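Beta-glucanase (Clostridium thermocellum, PDB 3WVJ) hydrolyses mixed-linkage beta-1,3-1,4-glucans such as lichenan as an endo-acting glycoside hydrolase of family 16, built on a beta-jellyroll. Local coordinates at residues T2-F8 and T68-G73; G75-M81 and Y208-Y214; F146-G150 and Y161-K165. All blocks are in the same frame, centred on the assembly; numbering follows the deposited sequence.

Contact 1: T2-F8 and T68-G73; sequences TVVNTPF and TKSFFG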
loop_
_atom_site.group_PDB
_atom_site.type_symbol
_atom_site.label_atom_id
_atom_site.label_comp_id
_atom_site.label_asym_id
_atom_site.label_seq_id
_atom_site.Cartn_x
_atom_site.Cartn_y
_atom_site.Cartn_z
ATOM N N THR A 2 -4.532 22.145 1.681
ATOM C CA THR A 2 -4.791 21.836 3.106
ATOM C C THR A 2 -4.717 20.320 3.357
ATOM O O THR A 2 -5.383 19.538 2.652
ATOM C CB THR A 2 -6.152 22.386 3.595
ATOM O OG1 THR A 2 -6.287 23.750 3.178
ATOM C CG2 THR A 2 -6.270 22.312 5.124
ATOM N N VAL A 3 -3.921 19.897 4.346
ATOM C CA VAL A 3 -4.064 18.528 4.817
ATOM C C VAL A 3 -5.563 18.228 4.941
ATOM O O VAL A 3 -6.317 19.043 5.464
ATOM C CB VAL A 3 -3.321 18.278 6.141
ATOM C CG1 VAL A 3 -3.728 16.946 6.772
ATOM C CG2 VAL A 3 -1.838 18.323 5.865
ATOM N N VAL A 4 -5.995 17.074 4.445
ATOM C CA VAL A 4 -7.382 16.651 4.615
ATOM C C VAL A 4 -7.634 16.211 6.084
ATOM O O VAL A 4 -6.886 15.370 6.644
ATOM C CB VAL A 4 -7.722 15.551 3.593
ATOM C CG1 VAL A 4 -9.089 14.945 3.873
ATOM C CG2 VAL A 4 -7.623 16.128 2.191
ATOM N N ASN A 5 -8.653 16.833 6.698
ATOM C CA ASN A 5 -9.017 16.618 8.104
ATOM C C ASN A 5 -10.475 16.255 8.254
ATOM O O ASN A 5 -11.026 16.352 9.344
ATOM C CB ASN A 5 -8.699 17.856 8.982
ATOM C CG ASN A 5 -9.218 19.188 8.395
ATOM O OD1 ASN A 5 -10.385 19.337 7.981
ATOM N ND2 ASN A 5 -8.341 20.187 8.399
ATOM N N THR A 6 -11.099 15.871 7.142
ATOM C CA THR A 6 -12.517 15.514 7.064
ATOM C C THR A 6 -12.574 14.115 6.437
ATOM O O THR A 6 -11.600 13.691 5.791
ATOM C CB THR A 6 -13.248 16.462 6.125
ATOM O OG1 THR A 6 -12.702 16.282 4.817
ATOM C CG2 THR A 6 -13.105 17.949 6.574
ATOM N N PRO A 7 -13.715 13.405 6.594
ATOM C CA PRO A 7 -13.764 12.039 6.052
ATOM C C PRO A 7 -13.553 11.999 4.541
ATOM O O PRO A 7 -14.003 12.881 3.827
ATOM C CB PRO A 7 -15.156 11.532 6.451
ATOM C CG PRO A 7 -15.547 12.377 7.626
ATOM C CD PRO A 7 -14.922 13.728 7.380
ATOM N N PHE A 8 -12.819 10.991 4.086
ATOM C CA PHE A 8 -12.498 10.780 2.679
ATOM C C PHE A 8 -12.887 9.357 2.349
ATOM O O PHE A 8 -12.605 8.429 3.112
ATOM C CB PHE A 8 -11.024 11.038 2.405
ATOM C CG PHE A 8 -10.579 10.721 1.010
ATOM C CD1 PHE A 8 -10.769 11.618 -0.015
ATOM C CD2 PHE A 8 -9.886 9.549 0.737
ATOM C CE1 PHE A 8 -10.346 11.326 -1.313
ATOM C CE2 PHE A 8 -9.419 9.277 -0.540
ATOM C CZ PHE A 8 -9.662 10.162 -1.563
ATOM N N THR A 68 -3.159 9.308 -3.851
ATOM C CA THR A 68 -4.054 10.455 -3.651
ATOM C C THR A 68 -3.251 11.699 -4.010
ATOM O O THR A 68 -2.009 11.684 -3.882
ATOM C CB THR A 68 -4.534 10.565 -2.167
ATOM O OG1 THR A 68 -3.403 10.730 -1.265
ATOM C CG2 THR A 68 -5.352 9.337 -1.728
ATOM N N LYS A 69 -3.918 12.777 -4.415
ATOM C CA LYS A 69 -3.267 14.100 -4.539
ATOM C C LYS A 69 -3.176 14.765 -3.161
ATOM O O LYS A 69 -2.248 15.486 -2.881
ATOM C CB LYS A 69 -4.036 15.031 -5.488
ATOM C CG LYS A 69 -4.180 14.489 -6.906
ATOM C CD LYS A 69 -4.598 15.650 -7.825
ATOM C CE LYS A 69 -5.101 15.124 -9.142
ATOM N NZ LYS A 69 -6.011 16.135 -9.847
ATOM N N SER A 70 -4.144 14.505 -2.295
ATOM C CA SER A 70 -4.190 15.068 -0.955
ATOM C C SER A 70 -3.287 14.339 0.057
ATOM O O SER A 70 -2.972 13.147 -0.069
ATOM C CB SER A 70 -5.619 15.034 -0.420
ATOM O OG SER A 70 -6.457 15.901 -1.216
ATOM N N PHE A 71 -2.932 15.111 1.085
ATOM C CA PHE A 71 -2.202 14.598 2.228
ATOM C C PHE A 71 -3.232 14.451 3.340
ATOM O O PHE A 71 -4.185 15.269 3.384
ATOM C CB PHE A 71 -1.216 15.662 2.604
ATOM C CG PHE A 71 -0.050 15.752 1.686
ATOM C CD1 PHE A 71 1.140 15.070 2.006
ATOM C CD2 PHE A 71 -0.088 16.598 0.584
ATOM C CE1 PHE A 71 2.239 15.164 1.154
ATOM C CE2 PHE A 71 0.991 16.677 -0.295
ATOM C CZ PHE A 71 2.164 15.982 0.006
ATOM N N PHE A 72 -3.051 13.450 4.221
ATOM C CA PHE A 72 -3.996 13.130 5.290
ATOM C C PHE A 72 -3.256 13.023 6.603
ATOM O O PHE A 72 -2.157 12.476 6.641
ATOM C CB PHE A 72 -4.692 11.806 5.010
ATOM C CG PHE A 72 -5.488 11.813 3.682
ATOM C CD1 PHE A 72 -6.850 11.993 3.681
ATOM C CD2 PHE A 72 -4.827 11.647 2.475
ATOM C CE1 PHE A 72 -7.575 12.014 2.479
ATOM C CE2 PHE A 72 -5.524 11.675 1.290
ATOM C CZ PHE A 72 -6.896 11.850 1.281
ATOM N N GLY A 73 -3.880 13.515 7.678
ATOM C CA GLY A 73 -3.259 13.503 9.023
ATOM C C GLY A 73 -3.591 12.305 9.925
ATOM O O GLY A 73 -4.015 11.234 9.438
HETATM O O HOH W 1 -3.857 17.981 0.998
#
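V4 and F72 are bridged once; the direct hydrogen bond across the contact runs from V4 N to F71 O, 2.8 Å. Beside this bond a water links the two backbones: it donates to T2 O and accepts from F71 N. V4 carries much of the apolar contact. Its CG1, anti to the backbone N (chi1 172°), lies 3.6 Å from F72 CE1, while its CG2 presses tightly on S70 CB at 3.5 Å. The V4 and F72 side chains run alongside each other. F8 closes over the far end of F72. The two rings are oblique, with planes at 56°, and F72 CZ sits over the centre of one F8 face. V3 CG1 comes to 3.6 Å from G73 N, a buried N-H with no hydrogen-bond partner in the model; V4 O is buried in the same way. At the corner formed by K69 and S70, T68 OG1 donates to S70 O (2.7 Å) and is also hydrogen-bonded to I181 N. F72 also meets Y213 edge-to-face. The arrangement is an N-terminal segment without regular structure, laid along the end of strand 61-72 at the margin of the jellyroll.

Contact 2: G75-M81 and Y208-Y214; sequences GYYEVRM and YEYVKYY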
loop_
_atom_site.group_PDB
_atom_site.type_symbol
_atom_site.label_atom_id
_atom_site.label_comp_id
_atom_site.label_asym_id
_atom_site.label_seq_id
_atom_site.Cartn_x
_atom_site.Cartn_y
_atom_site.Cartn_z
ATOM N N GLY A 75 -5.608 9.762 12.351
ATOM C CA GLY A 75 -6.938 9.205 12.093
ATOM C C GLY A 75 -6.870 7.760 11.615
ATOM O O GLY A 75 -5.794 7.128 11.655
ATOM N N TYR A 76 -8.023 7.260 11.139
ATOM C CA TYR A 76 -8.199 5.837 10.771
ATOM C C TYR A 76 -8.267 5.654 9.264
ATOM O O TYR A 76 -9.117 6.276 8.572
ATOM C CB TYR A 76 -9.425 5.196 11.455
ATOM C CG TYR A 76 -9.609 3.737 11.086
ATOM C CD1 TYR A 76 -8.616 2.757 11.403
ATOM C CD2 TYR A 76 -10.728 3.334 10.374
ATOM C CE1 TYR A 76 -8.787 1.433 11.049
ATOM C CE2 TYR A 76 -10.902 2.014 10.013
ATOM C CZ TYR A 76 -9.943 1.067 10.338
ATOM O OH TYR A 76 -10.184 -0.258 9.937
ATOM N N TYR A 77 -7.343 4.821 8.767
ATOM C CA TYR A 77 -7.192 4.565 7.343
ATOM C C TYR A 77 -7.669 3.138 7.084
ATOM O O TYR A 77 -7.259 2.193 7.791
ATOM C CB TYR A 77 -5.740 4.698 6.908
ATOM C CG TYR A 77 -5.142 6.089 6.982
ATOM C CD1 TYR A 77 -4.809 6.794 5.800
ATOM C CD2 TYR A 77 -4.895 6.694 8.215
ATOM C CE1 TYR A 77 -4.240 8.062 5.871
ATOM C CE2 TYR A 77 -4.308 7.931 8.308
ATOM C CZ TYR A 77 -3.988 8.621 7.141
ATOM O OH TYR A 77 -3.388 9.839 7.247
ATOM N N GLU A 78 -8.547 2.964 6.094
ATOM C CA GLU A 78 -8.979 1.599 5.809
ATOM C C GLU A 78 -9.014 1.292 4.338
ATOM O O GLU A 78 -9.501 2.095 3.550
ATOM C CB GLU A 78 -10.342 1.337 6.438
ATOM C CG GLU A 78 -10.788 -0.096 6.322
ATOM C CD GLU A 78 -12.122 -0.326 6.993
ATOM O OE1 GLU A 78 -12.137 -0.551 8.228
ATOM O OE2 GLU A 78 -13.151 -0.310 6.302
ATOM N N VAL A 79 -8.520 0.120 3.981
ATOM C CA VAL A 79 -8.600 -0.367 2.628
ATOM C C VAL A 79 -9.405 -1.669 2.647
ATOM O O VAL A 79 -9.321 -2.425 3.605
ATOM C CB VAL A 79 -7.165 -0.575 2.047
ATOM C CG1 VAL A 79 -6.369 -1.689 2.788
ATOM C CG2 VAL A 79 -7.219 -0.838 0.560
ATOM N N ARG A 80 -10.166 -1.947 1.604
ATOM C CA ARG A 80 -10.698 -3.284 1.345
ATOM C C ARG A 80 -10.067 -3.771 0.031
ATOM O O ARG A 80 -10.141 -3.064 -0.986
ATOM C CB ARG A 80 -12.242 -3.279 1.251
ATOM C CG ARG A 80 -12.825 -4.598 0.710
ATOM C CD ARG A 80 -14.368 -4.565 0.702
ATOM N NE ARG A 80 -14.736 -5.266 1.906
ATOM C CZ ARG A 80 -15.029 -6.551 1.983
ATOM N NH1 ARG A 80 -15.179 -7.305 0.900
ATOM N NH2 ARG A 80 -15.219 -7.063 3.175
ATOM N N MET A 81 -9.440 -4.944 0.060
ATOM C CA MET A 81 -8.528 -5.392 -0.992
ATOM C C MET A 81 -8.276 -6.936 -0.979
ATOM O O MET A 81 -8.606 -7.647 -0.017
ATOM C CB MET A 81 -7.160 -4.646 -0.891
ATOM C CG MET A 81 -6.308 -5.025 0.308
ATOM S SD MET A 81 -4.673 -4.188 0.296
ATOM C CE MET A 81 -3.797 -5.160 -0.940
ATOM N N TYR A 208 -8.583 -3.783 -5.423
ATOM C CA TYR A 208 -8.957 -2.929 -4.293
ATOM C C TYR A 208 -10.391 -2.508 -4.520
ATOM O O TYR A 208 -10.701 -2.097 -5.602
ATOM C CB TYR A 208 -8.037 -1.692 -4.263
ATOM C CG TYR A 208 -6.532 -2.032 -4.116
ATOM C CD1 TYR A 208 -5.898 -1.882 -2.886
ATOM C CD2 TYR A 208 -5.771 -2.541 -5.185
ATOM C CE1 TYR A 208 -4.560 -2.193 -2.724
ATOM C CE2 TYR A 208 -4.436 -2.908 -5.019
ATOM C CZ TYR A 208 -3.828 -2.690 -3.774
ATOM O OH TYR A 208 -2.512 -2.986 -3.494
ATOM N N GLU A 209 -11.247 -2.542 -3.508
ATOM C CA GLU A 209 -12.624 -2.024 -3.688
ATOM C C GLU A 209 -12.779 -0.602 -3.204
ATOM O O GLU A 209 -13.572 0.143 -3.748
ATOM C CB GLU A 209 -13.654 -2.878 -2.961
ATOM C CG GLU A 209 -13.607 -4.357 -3.276
ATOM C CD GLU A 209 -14.794 -5.060 -2.682
ATOM O OE1 GLU A 209 -15.597 -4.352 -2.014
ATOM O OE2 GLU A 209 -14.957 -6.276 -2.924
ATOM N N TYR A 210 -12.069 -0.261 -2.136
ATOM C CA TYR A 210 -12.173 1.101 -1.591
ATOM C C TYR A 210 -10.967 1.477 -0.718
ATOM O O TYR A 210 -10.124 0.635 -0.392
ATOM C CB TYR A 210 -13.471 1.335 -0.813
ATOM C CG TYR A 210 -13.695 0.602 0.521
ATOM C CD1 TYR A 210 -12.891 0.859 1.646
ATOM C CD2 TYR A 210 -14.749 -0.295 0.663
ATOM C CE1 TYR A 210 -13.097 0.187 2.846
ATOM C CE2 TYR A 210 -14.978 -0.940 1.858
ATOM C CZ TYR A 210 -14.161 -0.679 2.934
ATOM O OH TYR A 210 -14.408 -1.313 4.106
ATOM N N VAL A 211 -10.941 2.756 -0.372
ATOM C CA VAL A 211 -10.031 3.358 0.585
ATOM C C VAL A 211 -10.881 4.423 1.288
ATOM O O VAL A 211 -11.642 5.199 0.629
ATOM C CB VAL A 211 -8.889 4.027 -0.160
ATOM C CG1 VAL A 211 -8.226 5.082 0.708
ATOM C CG2 VAL A 211 -7.890 3.002 -0.629
ATOM N N LYS A 212 -10.829 4.402 2.620
ATOM C CA LYS A 212 -11.563 5.332 3.481
ATOM C C LYS A 212 -10.631 5.888 4.540
ATOM O O LYS A 212 -9.713 5.187 5.061
ATOM C CB LYS A 212 -12.764 4.651 4.131
ATOM C CG LYS A 212 -13.827 4.229 3.140
ATOM C CD LYS A 212 -14.817 3.235 3.722
ATOM C CE LYS A 212 -15.985 3.051 2.767
ATOM N NZ LYS A 212 -17.025 2.160 3.360
ATOM N N TYR A 213 -10.798 7.173 4.802
ATOM C CA TYR A 213 -10.109 7.831 5.917
ATOM C C TYR A 213 -11.121 8.552 6.830
ATOM O O TYR A 213 -12.029 9.298 6.357
ATOM C CB TYR A 213 -8.995 8.761 5.400
ATOM C CG TYR A 213 -8.536 9.837 6.400
ATOM C CD1 TYR A 213 -7.460 9.593 7.265
ATOM C CD2 TYR A 213 -9.171 11.097 6.466
ATOM C CE1 TYR A 213 -7.026 10.554 8.158
ATOM C CE2 TYR A 213 -8.743 12.050 7.362
ATOM C CZ TYR A 213 -7.664 11.764 8.182
ATOM O OH TYR A 213 -7.245 12.663 9.095
ATOM N N TYR A 214 -11.004 8.259 8.120
ATOM C CA TYR A 214 -11.818 8.878 9.138
ATOM C C TYR A 214 -10.908 9.633 10.118
ATOM O O TYR A 214 -10.068 9.023 10.796
ATOM C CB TYR A 214 -12.651 7.841 9.883
ATOM C CG TYR A 214 -13.495 6.947 9.015
ATOM C CD1 TYR A 214 -14.747 7.382 8.503
ATOM C CD2 TYR A 214 -13.076 5.653 8.725
ATOM C CE1 TYR A 214 -15.527 6.553 7.702
ATOM C CE2 TYR A 214 -13.848 4.805 7.942
ATOM C CZ TYR A 214 -15.071 5.251 7.441
ATOM O OH TYR A 214 -15.809 4.386 6.661
#
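The Y210 ring has R80 CB over one face and K212 CE over the opposite face, with E78 OE2 in plane at its edge. The R80 contact is CH-pi, with CB 3.7 Å from the ring centroid. Y77 offers a face to Y213: the rings are T-shaped, planes at 65°, and Y213 CD1 stands over the centre of the Y77 ring. Y76 and Y214 meet edge on, CD2 to CD2 at 3.7 Å. V79 CG2 lies at the edge of the Y208 ring, in its plane. M81 runs alongside the same ring. Its SD lies 4.6 Å from the Y208 ring centroid, obliquely, a Met-aromatic contact; CE also touches Y208 CE1.

E78 is gripped by two phenols. Y210 OH donates to OE2 (2.7 Å) on the anti side, somewhat out of the carboxylate plane, and Y76 OH donates to OE1 through the anti lone pair. The extended E78 chain, with CG anti to the backbone N (chi1 -173°), carries the carboxylate between them. These bonds fix its rotation.

The strands are antiparallel neighbours of the jellyroll, at 170°. Y76 with Y214 and E78 with K212 are hydrogen-bonded pairs. A classic beta bulge follows, with E209 and Y210 both facing R80. There R80 N reaches Y210 O at a longer 3.3 Å, and E209 N donates to R80 O. The salt bridge from R80 NH1 to E209 OE2 is long.

Y77, V79, M81, Y208, V211 and Y213 share one face of the pair. Strands 89-97 and 179-187 pack against that face, where Y77 and V211 both touch I181. The phenols there have backbone partners: Y77 OH bonds to G73 O, Y208 OH to S92 O and Y213 OH to Y74 O.

Contact 3: F146-G150 and Y161-K165; sequences FHTYG and YVDGK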
loop_
_atom_site.group_PDB
_atom_site.type_symbol
_atom_site.label_atom_id
_atom_site.label_comp_id
_atom_site.label_asym_id
_atom_site.label_seq_id
_atom_site.Cartn_x
_atom_site.Cartn_y
_atom_site.Cartn_z
ATOM N N PHE A 146 -11.790 -10.664 -0.725
ATOM C CA PHE A 146 -11.497 -9.331 -0.253
ATOM C C PHE A 146 -11.632 -9.317 1.254
ATOM O O PHE A 146 -12.432 -10.082 1.790
ATOM C CB PHE A 146 -12.415 -8.321 -0.947
ATOM C CG PHE A 146 -12.116 -8.168 -2.400
ATOM C CD1 PHE A 146 -11.318 -7.142 -2.838
ATOM C CD2 PHE A 146 -12.654 -9.062 -3.337
ATOM C CE1 PHE A 146 -11.021 -6.985 -4.154
ATOM C CE2 PHE A 146 -12.379 -8.904 -4.678
ATOM C CZ PHE A 146 -11.543 -7.873 -5.074
ATOM N N HIS A 147 -10.825 -8.490 1.922
ATOM C CA HIS A 147 -10.935 -8.290 3.349
ATOM C C HIS A 147 -10.670 -6.857 3.575
ATOM O O HIS A 147 -10.208 -6.196 2.687
ATOM C CB HIS A 147 -9.879 -9.133 4.056
ATOM C CG HIS A 147 -10.247 -10.590 4.147
ATOM N ND1 HIS A 147 -9.903 -11.479 3.204
ATOM C CD2 HIS A 147 -10.952 -11.281 5.100
ATOM C CE1 HIS A 147 -10.347 -12.688 3.551
ATOM N NE2 HIS A 147 -10.991 -12.566 4.706
ATOM N N THR A 148 -10.935 -6.327 4.758
ATOM C CA THR A 148 -10.522 -4.951 5.016
ATOM C C THR A 148 -9.359 -4.943 5.995
ATOM O O THR A 148 -9.230 -5.862 6.825
ATOM C CB THR A 148 -11.633 -4.106 5.608
ATOM O OG1 THR A 148 -11.770 -4.524 6.963
ATOM C CG2 THR A 148 -12.941 -4.310 4.854
ATOM N N TYR A 149 -8.507 -3.927 5.856
ATOM C CA TYR A 149 -7.249 -3.793 6.617
ATOM C C TYR A 149 -7.125 -2.308 6.859
ATOM O O TYR A 149 -7.629 -1.484 6.056
ATOM C CB TYR A 149 -6.022 -4.232 5.812
ATOM C CG TYR A 149 -6.112 -5.642 5.277
ATOM C CD1 TYR A 149 -5.676 -6.733 6.044
ATOM C CD2 TYR A 149 -6.668 -5.889 4.030
ATOM C CE1 TYR A 149 -5.779 -8.029 5.561
ATOM C CE2 TYR A 149 -6.769 -7.155 3.553
ATOM C CZ TYR A 149 -6.320 -8.223 4.318
ATOM O OH TYR A 149 -6.423 -9.487 3.827
ATOM N N GLY A 150 -6.463 -1.932 7.943
ATOM C CA GLY A 150 -6.452 -0.505 8.295
ATOM C C GLY A 150 -5.530 -0.233 9.454
ATOM O O GLY A 150 -5.058 -1.181 10.079
ATOM N N TYR A 161 -5.524 -2.931 12.168
ATOM C CA TYR A 161 -6.827 -3.653 12.063
ATOM C C TYR A 161 -6.847 -4.631 10.890
ATOM O O TYR A 161 -6.256 -4.391 9.825
ATOM C CB TYR A 161 -8.014 -2.687 11.954
ATOM C CG TYR A 161 -8.211 -1.818 13.185
ATOM C CD1 TYR A 161 -9.332 -1.950 14.032
ATOM C CD2 TYR A 161 -7.277 -0.841 13.510
ATOM C CE1 TYR A 161 -9.489 -1.138 15.156
ATOM C CE2 TYR A 161 -7.436 -0.027 14.625
ATOM C CZ TYR A 161 -8.524 -0.174 15.448
ATOM O OH TYR A 161 -8.579 0.671 16.551
ATOM N N VAL A 162 -7.506 -5.762 11.116
ATOM C CA VAL A 162 -7.771 -6.721 10.069
ATOM C C VAL A 162 -9.261 -6.991 10.165
ATOM O O VAL A 162 -9.716 -7.455 11.181
ATOM C CB VAL A 162 -6.955 -7.986 10.300
ATOM C CG1 VAL A 162 -7.304 -9.028 9.268
ATOM C CG2 VAL A 162 -5.446 -7.666 10.268
ATOM N N ASP A 163 -10.039 -6.703 9.131
ATOM C CA ASP A 163 -11.478 -6.955 9.174
ATOM C C ASP A 163 -12.189 -6.286 10.338
ATOM O O ASP A 163 -13.061 -6.903 10.967
ATOM C CB ASP A 163 -11.818 -8.469 9.133
ATOM C CG ASP A 163 -11.661 -9.049 7.751
ATOM O OD1 ASP A 163 -11.881 -8.264 6.770
ATOM O OD2 ASP A 163 -11.338 -10.237 7.626
ATOM N N GLY A 164 -11.836 -5.029 10.602
ATOM C CA GLY A 164 -12.517 -4.222 11.612
ATOM C C GLY A 164 -12.120 -4.472 13.060
ATOM O O GLY A 164 -12.762 -3.901 13.951
ATOM N N LYS A 165 -11.080 -5.316 13.283
ATOM C CA LYS A 165 -10.599 -5.720 14.622
ATOM C C LYS A 165 -9.133 -5.379 14.861
ATOM O O LYS A 165 -8.278 -5.652 14.031
ATOM C CB LYS A 165 -10.800 -7.240 14.859
ATOM C CG LYS A 165 -12.268 -7.616 15.095
ATOM C CD LYS A 165 -12.480 -9.113 15.254
ATOM C CE LYS A 165 -13.964 -9.365 15.498
ATOM N NZ LYS A 165 -14.170 -10.701 16.151
HETATM O O HOH W 2 -10.145 -3.428 9.050
#
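T148 and D163 hold each other by two hydrogen bonds. T148 N donates to D163 OD1 (2.9 Å), meeting it nearly along its C-O axis, and D163 N donates to T148 O at 2.6 Å. D163 thus uses both its backbone and its carboxylate to bind a single residue. Its chi1 of -76° places CG beside its own backbone N, which brings the carboxylate round to T148 N. A water completes the link: it bonds to T148 OG1 and accepts from G164 N. Further along, G150 and Y161 form an antiparallel hydrogen-bonded pair. Y161 N donates to G150 O (2.8 Å) and G150 N to Y161 O (3.1 Å). The apolar contact is lighter. Y149 and V162 form the adjoining non-hydrogen-bonded pair, and Y149 CE1 meets V162 CG1 at 4.1 Å. The Y149 ring meets F112 edge-to-face, and Y161 meets Y76 in the same way. V162 to K165 is a type I' turn, so D163 and G164 both have positive phi. It joins strands 157-162 and 165-170. Strand 147-154 lies between strand 157-162, its hairpin partner, and strand 75-82, with which it pairs through Y149 with V79 and H147 with M81.

In the fold
Contact 2 is the buried one of the three; contacts 1 and 3 are partly buried and lie further from the chain centre. Contacts 2 and 3 share a boundary, strands 75-82 and 147-154 being neighbours. Contact 1 reaches contact 2 from another side, through a probable bond from Y213 N to F8 O. Contacts 1 and 3 do not touch, their nearest atoms being about 11 Å apart. The chemistry follows the setting. Contact 1 is mainly apolar with one direct backbone bond, contact 2 combines regular strand pairing with tyrosines, and contact 3 relies on polar bonds made partly by a type I' turn.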